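Local coordinates for glycosyl hydrolase family 62 protein (Coprinopsis cinerea, PDB 5B6T), which probably hydrolyses terminal alpha-L-arabinofuranosyl side chains of arabinoxylan, as an alpha-L-arabinofuranosidase of glycoside hydrolase family 62, at residues Q92-L97 / T108-N113. Numbering follows the deposited sequence.
Sequences QRLWYL and TNPDIN
Trp-95 and Asn-109 form an antiparallel hydrogen-bonded pair at the open end of the beta hairpin 94-100/104-109, the two central strands of one four-stranded blade in the five-bladed beta-propeller of family 62. Trp-95 N donates to Asn-109 O (2.9 Å) and Asn-109 N returns the bond to Trp-95 O. Past this pair, where Pro-110 has no N-H to offer and the strand ends, a water bridges Arg-93 O and Pro-110 O, donating to both.

Apolar side chains meet on both faces of this end of the hairpin. On one, Ile-112 lies over the indole of Trp-95: its CB sits 3.8 Å from the centroid of the five-membered ring, nearly on the ring normal, while CD1, carried outward by a CG1 anti to the backbone N (chi1 -166°), reaches CZ3 of the six-membered ring at 3.9 Å. A beta-branched residue suits this place because CG2 extends to the benzo ring as well. Replacing Trp-95 by an alanine is likely to strip Ile-112 of the aromatic surface it lies on.

On the other face, the non-hydrogen-bonded pair Tyr-96 and Thr-108 sets the threonine methyl CG2 over the phenol ring, 3.6 Å from its centroid, a CH-pi contact using threonine's one carbon branch. Leucine's branched end reaches the proline ring, Leu-94 CD2 packing against Pro-110 CD.

Polar side chains bond within each segment. Asn-109, last in its strand, accepts at OD1 from Asp-111 N in an Asx turn, while its ND2 binds Asn-114 O. Tyr-96 OH donates to Gln-92 OE1 at 2.6 Å, in the amide plane and on a lone pair.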
loop_
_atom_site.group_PDB
_atom_site.type_symbol
_atom_site.label_atom_id
_atom_site.label_comp_id
_atom_site.label_asym_id
_atom_site.label_seq_id
_atom_site.Cartn_x
_atom_site.Cartn_y
_atom_site.Cartn_z
ATOM N N GLN A 92 4.969 -21.839 1.215
ATOM C CA GLN A 92 3.866 -22.432 1.980
ATOM C C GLN A 92 2.620 -22.678 1.169
ATOM O O GLN A 92 1.638 -23.195 1.704
ATOM C CB GLN A 92 3.508 -21.523 3.155
ATOM C CG GLN A 92 4.628 -21.441 4.157
ATOM C CD GLN A 92 4.426 -20.369 5.187
ATOM O OE1 GLN A 92 3.342 -19.811 5.297
ATOM N NE2 GLN A 92 5.448 -20.109 5.962
ATOM N N ARG A 93 2.629 -22.226 -0.086
ATOM C CA ARG A 93 1.460 -22.365 -0.967
ATOM C C ARG A 93 0.248 -21.712 -0.289
ATOM O O ARG A 93 -0.885 -22.224 -0.314
ATOM C CB ARG A 93 1.227 -23.845 -1.329
ATOM C CG ARG A 93 2.396 -24.412 -2.130
ATOM C CD ARG A 93 2.435 -25.928 -2.238
ATOM N NE ARG A 93 1.145 -26.502 -2.573
ATOM C CZ ARG A 93 0.686 -26.742 -3.805
ATOM N NH1 ARG A 93 1.392 -26.442 -4.898
ATOM N NH2 ARG A 93 -0.525 -27.274 -3.940
ATOM N N LEU A 94 0.487 -20.562 0.340
ATOM C CA LEU A 94 -0.576 -19.809 1.007
ATOM C C LEU A 94 -0.477 -18.344 0.598
ATOM O O LEU A 94 0.629 -17.796 0.568
ATOM C CB LEU A 94 -0.388 -19.857 2.508
ATOM C CG LEU A 94 -0.771 -21.115 3.255
ATOM C CD1 LEU A 94 -0.416 -20.868 4.703
ATOM C CD2 LEU A 94 -2.256 -21.410 3.087
ATOM N N TRP A 95 -1.621 -17.718 0.347
ATOM C CA TRP A 95 -1.704 -16.276 0.247
ATOM C C TRP A 95 -1.696 -15.700 1.659
ATOM O O TRP A 95 -2.263 -16.276 2.611
ATOM C CB TRP A 95 -2.971 -15.821 -0.478
ATOM C CG TRP A 95 -3.060 -16.236 -1.902
ATOM C CD1 TRP A 95 -3.576 -17.388 -2.377
ATOM C CD2 TRP A 95 -2.641 -15.475 -3.043
ATOM N NE1 TRP A 95 -3.502 -17.408 -3.754
ATOM C CE2 TRP A 95 -2.939 -16.241 -4.186
ATOM C CE3 TRP A 95 -2.063 -14.212 -3.205
ATOM C CZ2 TRP A 95 -2.650 -15.799 -5.467
ATOM C CZ3 TRP A 95 -1.785 -13.763 -4.499
ATOM C CH2 TRP A 95 -2.073 -14.571 -5.608
ATOM N N TYR A 96 -1.007 -14.563 1.795
ATOM C CA TYR A 96 -1.004 -13.752 3.004
ATOM C C TYR A 96 -1.691 -12.442 2.721
ATOM O O TYR A 96 -1.551 -11.882 1.601
ATOM C CB TYR A 96 0.425 -13.493 3.527
ATOM C CG TYR A 96 0.994 -14.616 4.341
ATOM C CD1 TYR A 96 1.366 -15.805 3.757
ATOM C CD2 TYR A 96 1.147 -14.488 5.718
ATOM C CE1 TYR A 96 1.853 -16.867 4.522
ATOM C CE2 TYR A 96 1.628 -15.525 6.476
ATOM C CZ TYR A 96 1.980 -16.705 5.887
ATOM O OH TYR A 96 2.466 -17.756 6.655
ATOM N N LEU A 97 -2.400 -11.945 3.731
ATOM C CA LEU A 97 -2.981 -10.599 3.746
ATOM C C LEU A 97 -2.455 -9.944 5.033
ATOM O O LEU A 97 -2.792 -10.393 6.140
ATOM C CB LEU A 97 -4.512 -10.664 3.771
ATOM C CG LEU A 97 -5.226 -9.344 3.507
ATOM C CD1 LEU A 97 -4.996 -8.839 2.071
ATOM C CD2 LEU A 97 -6.726 -9.448 3.801
ATOM N N THR A 108 -4.128 -15.663 6.523
ATOM C CA THR A 108 -3.720 -16.521 5.425
ATOM C C THR A 108 -4.931 -17.145 4.752
ATOM O O THR A 108 -6.028 -17.136 5.298
ATOM C CB THR A 108 -2.769 -17.641 5.870
ATOM O OG1 THR A 108 -3.423 -18.490 6.822
ATOM C CG2 THR A 108 -1.521 -17.033 6.460
ATOM N N ASN A 109 -4.703 -17.690 3.563
ATOM C CA ASN A 109 -5.758 -18.270 2.737
ATOM C C ASN A 109 -5.125 -19.052 1.596
ATOM O O ASN A 109 -4.327 -18.496 0.849
ATOM C CB ASN A 109 -6.637 -17.140 2.165
ATOM C CG ASN A 109 -7.950 -17.626 1.593
ATOM O OD1 ASN A 109 -8.108 -18.793 1.207
ATOM N ND2 ASN A 109 -8.895 -16.723 1.516
ATOM N N PRO A 110 -5.485 -20.332 1.418
ATOM C CA PRO A 110 -4.915 -21.049 0.284
ATOM C C PRO A 110 -5.439 -20.583 -1.064
ATOM O O PRO A 110 -4.853 -20.957 -2.064
ATOM C CB PRO A 110 -5.330 -22.502 0.538
ATOM C CG PRO A 110 -6.498 -22.424 1.413
ATOM C CD PRO A 110 -6.301 -21.209 2.279
ATOM N N ASP A 111 -6.544 -19.833 -1.086
ATOM C CA ASP A 111 -7.238 -19.478 -2.345
ATOM C C ASP A 111 -7.718 -18.032 -2.308
ATOM O O ASP A 111 -8.675 -17.714 -1.617
ATOM C CB ASP A 111 -8.422 -20.435 -2.545
ATOM C CG ASP A 111 -9.210 -20.153 -3.807
ATOM O OD1 ASP A 111 -8.709 -19.399 -4.683
ATOM O OD2 ASP A 111 -10.307 -20.770 -3.906
ATOM N N ILE A 112 -7.056 -17.169 -3.090
ATOM C CA ILE A 112 -7.419 -15.751 -3.143
ATOM C C ILE A 112 -8.846 -15.537 -3.642
ATOM O O ILE A 112 -9.498 -14.547 -3.292
ATOM C CB ILE A 112 -6.403 -14.945 -3.997
ATOM C CG1 ILE A 112 -6.573 -13.426 -3.773
ATOM C CG2 ILE A 112 -6.501 -15.291 -5.479
ATOM C CD1 ILE A 112 -5.479 -12.634 -4.446
ATOM N N ASN A 113 -9.346 -16.482 -4.436
ATOM C CA ASN A 113 -10.739 -16.458 -4.901
ATOM C C ASN A 113 -11.775 -16.826 -3.858
ATOM O O ASN A 113 -12.960 -16.857 -4.165
ATOM C CB ASN A 113 -10.912 -17.365 -6.130
ATOM C CG ASN A 113 -10.414 -16.714 -7.387
ATOM O OD1 ASN A 113 -9.471 -17.184 -7.997
ATOM N ND2 ASN A 113 -11.062 -15.630 -7.784
HETATM O O HOH W 1 -2.641 -22.567 -2.344
#